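PDB 5ZHH: inositol-1-monophosphatase from Nostoc sp., which probably hydrolyses inositol monophosphates to free inositol and inorganic phosphate. Local coordinates for residues V54-I57 against I58-F62; N3-T6 against F7-A11; C176-T179 against H180-G184; L256-A259 against L260-P264; I119-P122 against F123-E126. One frame throughout, in Å; residues are numbered along the deposited sequence.

Interaction 1 of 5, residues V54-I57 against I58-F62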
# COMPACT_ATOMS: atom_id res chain seq x y z
N VAL A 54 18.38 -5.79 14.64
CA VAL A 54 19.45 -5.74 13.64
C VAL A 54 20.68 -6.51 14.13
O VAL A 54 21.25 -7.33 13.40
CB VAL A 54 19.82 -4.29 13.29
CG1 VAL A 54 21.00 -4.28 12.33
CG2 VAL A 54 18.64 -3.57 12.67
N LEU A 55 21.10 -6.24 15.37
CA LEU A 55 22.31 -6.88 15.88
C LEU A 55 22.15 -8.39 15.94
O LEU A 55 23.05 -9.13 15.53
CB LEU A 55 22.64 -6.32 17.27
CG LEU A 55 23.12 -4.87 17.30
CD1 LEU A 55 23.48 -4.44 18.71
CD2 LEU A 55 24.30 -4.72 16.37
N GLU A 56 21.00 -8.87 16.41
CA GLU A 56 20.81 -10.31 16.52
C GLU A 56 20.96 -10.99 15.17
O GLU A 56 21.62 -12.03 15.06
CB GLU A 56 19.44 -10.61 17.13
CG GLU A 56 19.27 -12.07 17.57
CD GLU A 56 18.91 -12.98 16.42
OE1 GLU A 56 18.29 -12.49 15.44
OE2 GLU A 56 19.24 -14.19 16.48
N ILE A 57 20.38 -10.40 14.12
CA ILE A 57 20.44 -11.01 12.79
C ILE A 57 21.87 -10.99 12.26
O ILE A 57 22.40 -12.01 11.80
CB ILE A 57 19.46 -10.32 11.83
CG1 ILE A 57 18.02 -10.58 12.27
CG2 ILE A 57 19.70 -10.75 10.39
CD1 ILE A 57 16.98 -9.76 11.54
N ILE A 58 22.53 -9.83 12.33
CA ILE A 58 23.86 -9.72 11.74
C ILE A 58 24.85 -10.62 12.46
O ILE A 58 25.67 -11.29 11.82
CB ILE A 58 24.34 -8.25 11.77
CG1 ILE A 58 23.42 -7.38 10.91
CG2 ILE A 58 25.79 -8.16 11.31
CD1 ILE A 58 23.54 -7.65 9.43
N ARG A 59 24.81 -10.66 13.79
CA ARG A 59 25.79 -11.46 14.52
C ARG A 59 25.51 -12.96 14.38
O ARG A 59 26.45 -13.76 14.44
CB ARG A 59 25.85 -11.07 16.00
CG ARG A 59 25.72 -9.57 16.27
CD ARG A 59 26.43 -9.09 17.50
NE ARG A 59 26.41 -10.09 18.57
CZ ARG A 59 26.71 -9.83 19.84
NH1 ARG A 59 27.01 -8.61 20.22
NH2 ARG A 59 26.68 -10.79 20.74
N ARG A 60 24.25 -13.35 14.17
CA ARG A 60 23.95 -14.77 13.99
C ARG A 60 24.44 -15.27 12.64
O ARG A 60 24.94 -16.40 12.53
CB ARG A 60 22.45 -15.02 14.15
CG ARG A 60 22.01 -16.45 13.78
CD ARG A 60 20.60 -16.76 14.27
NE ARG A 60 19.71 -15.61 14.17
CZ ARG A 60 19.09 -15.24 13.06
NH1 ARG A 60 19.26 -15.94 11.95
NH2 ARG A 60 18.30 -14.17 13.06
N HIS A 61 24.30 -14.46 11.59
CA HIS A 61 24.77 -14.88 10.27
C HIS A 61 26.26 -14.66 10.10
O HIS A 61 26.93 -15.47 9.45
CB HIS A 61 24.00 -14.14 9.18
CG HIS A 61 22.57 -14.59 9.03
ND1 HIS A 61 22.21 -15.64 8.22
CD2 HIS A 61 21.43 -14.13 9.59
CE1 HIS A 61 20.90 -15.81 8.28
NE2 HIS A 61 20.40 -14.91 9.11
N PHE A 62 26.81 -13.59 10.68
CA PHE A 62 28.22 -13.23 10.51
C PHE A 62 28.86 -13.02 11.88
O PHE A 62 29.23 -11.90 12.25
CB PHE A 62 28.35 -11.98 9.64
CG PHE A 62 27.55 -12.04 8.36
CD1 PHE A 62 27.86 -12.97 7.38
CD2 PHE A 62 26.50 -11.16 8.13
CE1 PHE A 62 27.13 -13.03 6.20
CE2 PHE A 62 25.78 -11.21 6.95
CZ PHE A 62 26.09 -12.15 5.99
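Glu-56 and Arg-60 both leave the helix with CG anti to the backbone N (chi1 -168° and 172°), and a bend at chi2 of the glutamate and at chi3 of the arginine folds the two ends together. The arginine grips the carboxylate side-on: Arg-60 NE lies 2.8 Å from Glu-56 OE2 in a nearly straight bond, and Arg-60 NH2 lies 2.9 Å from Glu-56 OE1, on its syn lone pair. With the two planes only 24° apart, this bidentate salt bridge fixes the rotation of the guanidinium. It is an i to i+4 pair on the last turns of helix 44-61, where Phe-62 is the first residue to leave helical geometry. The other end of the same guanidinium, NH1, reaches Asp-9 of the second subunit, as does NE2 of His-61, so the pair stands at a subunit interface. Ile-57 CG1 is 3.7 Å from Arg-60 NH2. The isoleucine also lies beside His-61, with Ile-57 CG2 3.9 Å from His-61 CD2. On the buried side Val-54 CG1 and Ile-58 CG1 lie side by side at 4.2 Å, packed on Ile-86 and Trp-84 of strand 82-90.

Interaction 2 of 5, residues N3-T6 against F7-A11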
# COMPACT_ATOMS: atom_id res chain seq x y z
N ASN A 3 29.37 -13.25 -3.23
CA ASN A 3 29.95 -12.97 -1.92
C ASN A 3 29.25 -11.76 -1.31
O ASN A 3 28.71 -11.83 -0.20
CB ASN A 3 31.45 -12.72 -2.06
CG ASN A 3 32.22 -12.93 -0.76
OD1 ASN A 3 31.63 -12.94 0.32
ND2 ASN A 3 33.54 -13.08 -0.87
N LEU A 4 29.18 -10.66 -2.07
CA LEU A 4 28.48 -9.47 -1.61
C LEU A 4 26.97 -9.69 -1.59
O LEU A 4 26.26 -9.07 -0.79
CB LEU A 4 28.84 -8.27 -2.48
CG LEU A 4 30.31 -7.86 -2.29
CD1 LEU A 4 30.67 -6.67 -3.19
CD2 LEU A 4 30.58 -7.55 -0.83
N GLN A 5 26.46 -10.53 -2.50
CA GLN A 5 25.04 -10.83 -2.53
C GLN A 5 24.58 -11.49 -1.24
O GLN A 5 23.48 -11.21 -0.74
CB GLN A 5 24.72 -11.72 -3.73
CG GLN A 5 23.24 -11.99 -3.93
CD GLN A 5 22.50 -10.77 -4.44
OE1 GLN A 5 22.83 -10.24 -5.50
NE2 GLN A 5 21.49 -10.33 -3.70
N THR A 6 25.41 -12.36 -0.67
CA THR A 6 25.08 -12.98 0.61
C THR A 6 24.98 -11.92 1.71
O THR A 6 24.04 -11.94 2.51
CB THR A 6 26.13 -14.03 0.96
OG1 THR A 6 26.04 -15.11 0.03
CG2 THR A 6 25.92 -14.57 2.37
N PHE A 7 25.93 -10.98 1.73
CA PHE A 7 25.85 -9.88 2.70
C PHE A 7 24.60 -9.05 2.48
O PHE A 7 23.91 -8.68 3.44
CB PHE A 7 27.09 -8.98 2.57
CG PHE A 7 28.37 -9.68 2.88
CD1 PHE A 7 28.42 -10.69 3.82
CD2 PHE A 7 29.54 -9.32 2.23
CE1 PHE A 7 29.61 -11.34 4.11
CE2 PHE A 7 30.74 -9.96 2.52
CZ PHE A 7 30.77 -10.97 3.45
N LEU A 8 24.28 -8.76 1.21
CA LEU A 8 23.13 -7.93 0.89
C LEU A 8 21.82 -8.62 1.26
O LEU A 8 20.87 -7.96 1.72
CB LEU A 8 23.16 -7.59 -0.60
CG LEU A 8 21.99 -6.77 -1.14
CD1 LEU A 8 21.94 -5.42 -0.44
CD2 LEU A 8 22.09 -6.60 -2.65
N ASP A 9 21.74 -9.94 1.05
CA ASP A 9 20.54 -10.68 1.44
C ASP A 9 20.26 -10.53 2.93
O ASP A 9 19.11 -10.34 3.34
CB ASP A 9 20.69 -12.17 1.09
CG ASP A 9 20.64 -12.44 -0.40
OD1 ASP A 9 20.21 -11.55 -1.17
OD2 ASP A 9 21.04 -13.55 -0.80
N ILE A 10 21.30 -10.67 3.76
CA ILE A 10 21.10 -10.64 5.20
C ILE A 10 20.81 -9.22 5.68
O ILE A 10 19.96 -9.00 6.56
CB ILE A 10 22.32 -11.23 5.92
CG1 ILE A 10 22.47 -12.71 5.57
CG2 ILE A 10 22.19 -11.06 7.43
CD1 ILE A 10 21.21 -13.48 5.73
N ALA A 11 21.51 -8.23 5.12
CA ALA A 11 21.22 -6.85 5.49
C ALA A 11 19.79 -6.47 5.12
O ALA A 11 19.14 -5.70 5.85
CB ALA A 11 22.21 -5.90 4.81
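Phe-7 lays one face of its ring against the first turn of helix 3-25: the carbonyl O of Asn-3 stands 3.6 Å above the Phe-7 ring plane, displaced toward the rim. The edge of the same ring meets a leucine methyl, Leu-4 CD2 to Phe-7 CD2 at 3.7 Å, while Asn-3 OD1 stays 3.8 Å from Phe-7 CZ. Beyond the helix the ring joins an aromatic cluster with Phe-62, Tyr-82 and His-65. Leu-8 donates its backbone N to Leu-4 O and packs its side chain on Val-118 of strand 113-121; Leu-8 CD2 lies 3.9 Å from Gln-5 NE2. At Asp-9 the carboxylate takes an i to i+4 bond from the amide of Gln-5, Gln-5 NE2 to Asp-9 OD1 at 3.1 Å. A turn at chi2 (72°) bends the glutamine chain round to reach it. The donor lies 37° above the carboxylate plane, although the bond is nearly in the plane of the amide. The other oxygen, Asp-9 OD2, is held by Arg-60 and His-61 of the second subunit. Ile-10 closes the turn with a longer backbone bond, Ile-10 N to Thr-6 O at 3.3 Å, and its side chain packs on helix 44-61. With partners both within its own helix and across the interface, the buried carboxylate of Asp-9 probably has its negative charge well compensated.

Interaction 3 of 5, residues C176-T179 against H180-G184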
# COMPACT_ATOMS: atom_id res chain seq x y z
N CYS A 176 22.05 29.10 2.36
CA CYS A 176 21.60 30.31 1.69
C CYS A 176 22.22 30.43 0.30
O CYS A 176 21.52 30.75 -0.67
CB CYS A 176 21.94 31.54 2.53
SG CYS A 176 21.14 31.56 4.15
N HIS A 177 23.52 30.16 0.19
CA HIS A 177 24.21 30.25 -1.10
C HIS A 177 23.60 29.30 -2.13
O HIS A 177 23.28 29.70 -3.26
CB HIS A 177 25.70 29.95 -0.88
CG HIS A 177 26.57 30.16 -2.09
ND1 HIS A 177 26.46 31.27 -2.91
CD2 HIS A 177 27.59 29.43 -2.59
CE1 HIS A 177 27.36 31.19 -3.87
NE2 HIS A 177 28.06 30.09 -3.70
N LEU A 178 23.39 28.04 -1.75
CA LEU A 178 22.84 27.10 -2.73
C LEU A 178 21.36 27.34 -2.99
O LEU A 178 20.88 27.06 -4.10
CB LEU A 178 23.09 25.66 -2.29
CG LEU A 178 24.42 25.06 -2.78
CD1 LEU A 178 24.60 25.30 -4.28
CD2 LEU A 178 25.60 25.60 -2.01
N THR A 179 20.63 27.87 -2.04
CA THR A 179 19.23 28.17 -2.25
C THR A 179 19.08 29.27 -3.30
O THR A 179 18.12 29.32 -4.00
CB THR A 179 18.48 28.50 -0.95
OG1 THR A 179 18.53 27.39 -0.08
CG2 THR A 179 17.08 28.82 -1.18
N HIS A 180 20.07 30.13 -3.40
CA HIS A 180 20.08 31.17 -4.40
C HIS A 180 20.48 30.67 -5.77
O HIS A 180 19.98 31.12 -6.72
CB HIS A 180 21.06 32.24 -4.01
CG HIS A 180 20.41 33.51 -3.61
ND1 HIS A 180 20.91 34.74 -3.96
CD2 HIS A 180 19.33 33.75 -2.86
CE1 HIS A 180 20.15 35.68 -3.46
NE2 HIS A 180 19.17 35.10 -2.80
N LEU A 181 21.39 29.72 -5.83
CA LEU A 181 21.88 29.18 -7.07
C LEU A 181 21.13 28.00 -7.68
O LEU A 181 21.45 27.59 -8.75
CB LEU A 181 23.29 28.73 -6.89
CG LEU A 181 24.27 29.78 -6.49
CD1 LEU A 181 25.56 29.10 -6.24
CD2 LEU A 181 24.39 30.70 -7.67
N THR A 182 20.17 27.43 -7.01
CA THR A 182 19.47 26.30 -7.56
C THR A 182 17.99 26.52 -7.55
O THR A 182 17.55 27.54 -7.22
CB THR A 182 19.74 25.04 -6.76
OG1 THR A 182 19.12 25.13 -5.49
CG2 THR A 182 21.20 24.77 -6.61
N GLN A 183 17.24 25.49 -7.89
CA GLN A 183 15.79 25.54 -7.84
C GLN A 183 15.27 25.37 -6.40
O GLN A 183 14.15 25.55 -6.16
CB GLN A 183 15.15 24.50 -8.73
CG GLN A 183 15.41 24.72 -10.18
CD GLN A 183 14.74 23.69 -11.03
OE1 GLN A 183 14.36 22.67 -10.57
NE2 GLN A 183 14.60 23.98 -12.28
N GLY A 184 16.12 24.99 -5.48
CA GLY A 184 15.71 24.86 -4.09
C GLY A 184 16.57 23.85 -3.37
O GLY A 184 17.17 22.96 -3.96
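Leu-181 closes over His-177 one helical turn back, and its side chain can be followed outward. Leu-181 CB lies 3.8 Å from His-177 O, the acceptor of its own backbone N, and Leu-181 CG comes closer to that oxygen, at 3.4 Å. Leu-181 CD1, carried there by a chain whose chi2 is extended (174°), rests over one face of the His-177 imidazole, 3.9 Å from the ring centroid and 21° off the normal. The methyl is offset toward the rim, Leu-181 CD1 being nearest His-177 CE1 at 3.6 Å: a CH-pi contact. The same CD1 brushes Leu-178 CD1 more loosely, while Leu-178 itself packs on Leu-256 and Leu-260 of helix 253-261. Where the helix ends, Thr-182 turns its hydroxyl back. OG1 sits between the backbone N and the carbonyl carbon (chi1 69°), and from there Thr-182 OG1 donates to Leu-178 O at 3.0 Å, from above the carbonyl plane. Thr-182 OG1 also accepts from Gly-184 N, 3.0 Å away. Leu-178 O receives in addition a weak bond from Thr-182 N. Nearby, the backbone O atoms of Thr-179 and His-180 are met by Arg-164 and Arg-165 of the third subunit. Thr-182 thus forms an ST turn just after helix 172-181, where the chain leads into strand 185-186 and completes the beta-alpha-beta unit that began at strand 156-158.

Interaction 4 of 5, residues L256-A259 against L260-P264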
# COMPACT_ATOMS: atom_id res chain seq x y z
N LEU A 256 28.67 21.87 -7.96
CA LEU A 256 28.32 22.01 -6.55
C LEU A 256 29.56 22.14 -5.69
O LEU A 256 29.58 22.92 -4.73
CB LEU A 256 27.46 20.81 -6.12
CG LEU A 256 26.91 20.80 -4.69
CD1 LEU A 256 26.31 22.14 -4.32
CD2 LEU A 256 25.86 19.69 -4.57
N SER A 257 30.62 21.39 -6.01
CA SER A 257 31.86 21.52 -5.26
C SER A 257 32.41 22.94 -5.35
O SER A 257 32.82 23.52 -4.34
CB SER A 257 32.88 20.50 -5.77
OG SER A 257 34.13 20.64 -5.11
N ARG A 258 32.39 23.53 -6.55
CA ARG A 258 32.85 24.91 -6.72
C ARG A 258 32.03 25.87 -5.86
O ARG A 258 32.59 26.74 -5.18
CB ARG A 258 32.77 25.32 -8.19
CG ARG A 258 33.08 26.82 -8.38
CD ARG A 258 33.05 27.28 -9.83
NE ARG A 258 31.70 27.47 -10.37
CZ ARG A 258 31.01 28.60 -10.29
NH1 ARG A 258 31.53 29.66 -9.67
NH2 ARG A 258 29.79 28.67 -10.82
N ALA A 259 30.70 25.72 -5.86
CA ALA A 259 29.86 26.57 -5.04
C ALA A 259 30.21 26.43 -3.56
O ALA A 259 30.27 27.43 -2.83
CB ALA A 259 28.39 26.25 -5.27
N LEU A 260 30.48 25.21 -3.11
CA LEU A 260 30.87 24.98 -1.72
C LEU A 260 32.24 25.60 -1.41
O LEU A 260 32.49 25.98 -0.26
CB LEU A 260 30.86 23.48 -1.42
CG LEU A 260 29.44 22.88 -1.41
CD1 LEU A 260 29.47 21.35 -1.29
CD2 LEU A 260 28.59 23.50 -0.30
N MET A 261 33.13 25.68 -2.39
CA MET A 261 34.43 26.32 -2.21
C MET A 261 34.36 27.83 -2.25
O MET A 261 35.38 28.49 -2.01
CB MET A 261 35.42 25.85 -3.29
CG MET A 261 35.77 24.37 -3.24
SD MET A 261 36.51 23.88 -1.68
CE MET A 261 35.08 23.30 -0.75
N GLN A 262 33.21 28.40 -2.59
CA GLN A 262 33.07 29.83 -2.80
C GLN A 262 31.87 30.36 -2.03
O GLN A 262 31.12 31.21 -2.52
CB GLN A 262 32.95 30.16 -4.29
CG GLN A 262 34.12 29.63 -5.12
CD GLN A 262 33.93 29.88 -6.61
OE1 GLN A 262 32.81 30.03 -7.08
NE2 GLN A 262 35.03 29.90 -7.35
N VAL A 263 31.67 29.86 -0.82
CA VAL A 263 30.50 30.23 -0.02
C VAL A 263 30.75 31.59 0.62
O VAL A 263 31.70 31.75 1.40
CB VAL A 263 30.19 29.17 1.04
CG1 VAL A 263 29.03 29.62 1.91
CG2 VAL A 263 29.87 27.84 0.37
N PRO A 264 29.91 32.59 0.35
CA PRO A 264 30.03 33.86 1.06
C PRO A 264 29.59 33.69 2.50
O PRO A 264 28.62 32.97 2.77
CB PRO A 264 29.07 34.79 0.29
CG PRO A 264 28.79 34.09 -1.00
CD PRO A 264 28.84 32.63 -0.66
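Leu-256 O accepts the backbone N of Leu-260 at 2.9 Å, an i to i+4 bond in the C-terminal part of helix 253-261, which lies on the five-stranded sheet. Met-261 N makes the next such bond to Ser-257 O, also 2.9 Å long. The helix packs on the sheet through Leu-256 and Leu-260, which lie against Leu-246 of strand 245-248. Between these two leucines the contact is modest, CG of Leu-256 to CD1 of Leu-260 at 4.3 Å. Ser-257 OG is hydrogen-bonded to Tyr-233 O and Ser-235 OG, which tie the helix to the loop after strand 229-231. Further on, Gln-262 N bonds to Ala-259 O, three residues back, at 3.1 Å; the amide stands well above the carbonyl plane, 69° out of it. Val-263 CG2 comes within 3.3 Å of the same Ala-259 O. Exposed to solvent, Arg-258 and Gln-262 bring their long side chains together. The arginine is extended as far as CD and bends at chi3 (77°), which turns the guanidinium aside, bringing NH1 to Gln-262 OE1. The glutamine stays straight beyond CG and passes over the arginine's aliphatic part, with Gln-262 CD 3.6 Å from Arg-258 CG. Guanidinium and amide planes stand almost perpendicular, 78° apart. The polar ends make just a weak bond, Arg-258 NH1 to Gln-262 OE1 at 2.9 Å, strongly bent at the hydrogen.

Interaction 5 of 5, residues I119-P122 against F123-E126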
# COMPACT_ATOMS: atom_id res chain seq x y z
N ILE A 119 18.80 0.62 2.93
CA ILE A 119 18.10 1.71 3.61
C ILE A 119 16.62 1.46 3.44
O ILE A 119 16.13 1.34 2.31
CB ILE A 119 18.49 3.08 3.04
CG1 ILE A 119 19.98 3.32 3.27
CG2 ILE A 119 17.66 4.20 3.66
CD1 ILE A 119 20.56 4.48 2.44
N TYR A 120 15.90 1.35 4.56
CA TYR A 120 14.49 0.99 4.53
C TYR A 120 13.68 2.05 5.27
O TYR A 120 13.86 2.25 6.48
CB TYR A 120 14.25 -0.39 5.14
CG TYR A 120 12.80 -0.81 5.12
CD1 TYR A 120 12.07 -0.77 3.95
CD2 TYR A 120 12.16 -1.23 6.29
CE1 TYR A 120 10.73 -1.14 3.92
CE2 TYR A 120 10.82 -1.61 6.27
CZ TYR A 120 10.12 -1.56 5.08
OH TYR A 120 8.80 -1.92 5.05
N ASP A 121 12.79 2.71 4.54
CA ASP A 121 11.77 3.63 5.04
C ASP A 121 10.52 2.81 5.31
O ASP A 121 9.81 2.47 4.37
CB ASP A 121 11.50 4.72 3.99
CG ASP A 121 10.35 5.66 4.37
OD1 ASP A 121 9.64 5.44 5.37
OD2 ASP A 121 10.15 6.64 3.61
N PRO A 122 10.23 2.47 6.57
CA PRO A 122 9.07 1.60 6.83
C PRO A 122 7.73 2.31 6.75
O PRO A 122 6.71 1.64 6.60
CB PRO A 122 9.33 1.09 8.26
CG PRO A 122 10.09 2.21 8.90
CD PRO A 122 10.95 2.81 7.81
N PHE A 123 7.71 3.65 6.84
CA PHE A 123 6.45 4.37 6.76
C PHE A 123 5.91 4.40 5.34
O PHE A 123 4.71 4.21 5.12
CB PHE A 123 6.62 5.80 7.29
CG PHE A 123 5.31 6.55 7.42
CD1 PHE A 123 4.53 6.41 8.56
CD2 PHE A 123 4.87 7.37 6.41
CE1 PHE A 123 3.32 7.09 8.68
CE2 PHE A 123 3.67 8.06 6.52
CZ PHE A 123 2.90 7.91 7.66
N HIS A 124 6.79 4.63 4.35
CA HIS A 124 6.42 4.61 2.94
C HIS A 124 6.71 3.27 2.29
O HIS A 124 6.43 3.10 1.10
CB HIS A 124 7.16 5.71 2.19
CG HIS A 124 6.84 7.08 2.69
ND1 HIS A 124 7.81 7.96 3.13
CD2 HIS A 124 5.66 7.73 2.82
CE1 HIS A 124 7.25 9.09 3.50
NE2 HIS A 124 5.94 8.98 3.33
N ASP A 125 7.29 2.33 3.04
CA ASP A 125 7.67 1.02 2.54
C ASP A 125 8.54 1.14 1.28
O ASP A 125 8.22 0.63 0.21
CB ASP A 125 6.43 0.16 2.28
CG ASP A 125 6.78 -1.28 2.00
OD1 ASP A 125 7.78 -1.77 2.57
OD2 ASP A 125 6.07 -1.92 1.21
N GLU A 126 9.65 1.86 1.42
CA GLU A 126 10.62 2.00 0.35
C GLU A 126 11.93 1.36 0.77
O GLU A 126 12.55 1.80 1.75
CB GLU A 126 10.82 3.47 -0.03
CG GLU A 126 9.60 4.05 -0.72
CD GLU A 126 9.87 5.39 -1.36
OE1 GLU A 126 9.24 5.69 -2.40
OE2 GLU A 126 10.74 6.13 -0.85
O HOH W 1 11.92 7.04 1.22
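Asp-121 and His-124 form the tight centre of this turn, in which the carboxylate binds the chain that folds back on it. Asp-121 OD2 accepts from His-124 ND1 at 2.7 Å, met on the syn side and close to the plane of the imidazole. Asp-121 OD1 takes the backbone N of His-124 at 3.1 Å, straight at the hydrogen but from well above the carboxylate plane, and more weakly the backbone N of Phe-123. A first torsion of 175° points the carboxylate along the turn, where both amides can reach it. Asp-121 and Glu-126 make an antiparallel hydrogen-bonded pair, Asp-121 N to Glu-126 O 2.9 Å and Glu-126 N to Asp-121 O 3.0 Å. Asp-125 also faces Asp-121, making the G1 beta bulge of the hairpin between strands 113-121 and 126-131. A water donates to both buried carboxylates, 3.0 Å to Asp-121 OD2 and 2.6 Å to Glu-126 OE2. By contrast, the carboxylate of Asp-125 is exposed; buried Tyr-120 grips it by one oxygen, Tyr-120 OH to Asp-125 OD1 at 2.7 Å, on the anti side and 30° out of the carboxylate plane. Glu-126 has Arg-202 as its salt-bridge partner, and the His-124 ring stacks on His-124 of the third subunit. The water and the arginine probably ease the repulsion between Asp-121 OD2 and Glu-126 OE2, 4.5 Å apart.

Along the chain the order is interaction 2, 1, 5, 3, 4. Interactions 1 and 2 lie on neighbouring helices, 44-61 and 3-25, with centres 12 Å apart; Phe-62 CZ meets Phe-7 CD1 at 3.5 Å, and both contacts reach the second subunit. Interactions 3 and 4, centres 11 Å apart, lie at the C-terminal parts of helices 172-181 and 253-261 beside the five-stranded sheet, where His-177 ND1 touches Pro-264 CD at 3.5 Å. The two pairs stand on opposite sides of the chain's centre, 38 to 43 Å apart between centres. Interaction 5, on a hairpin of the eight-stranded sheet, lies between them and, like interaction 3, meets the third subunit, so both ends of the subunit contribute to the tetramer.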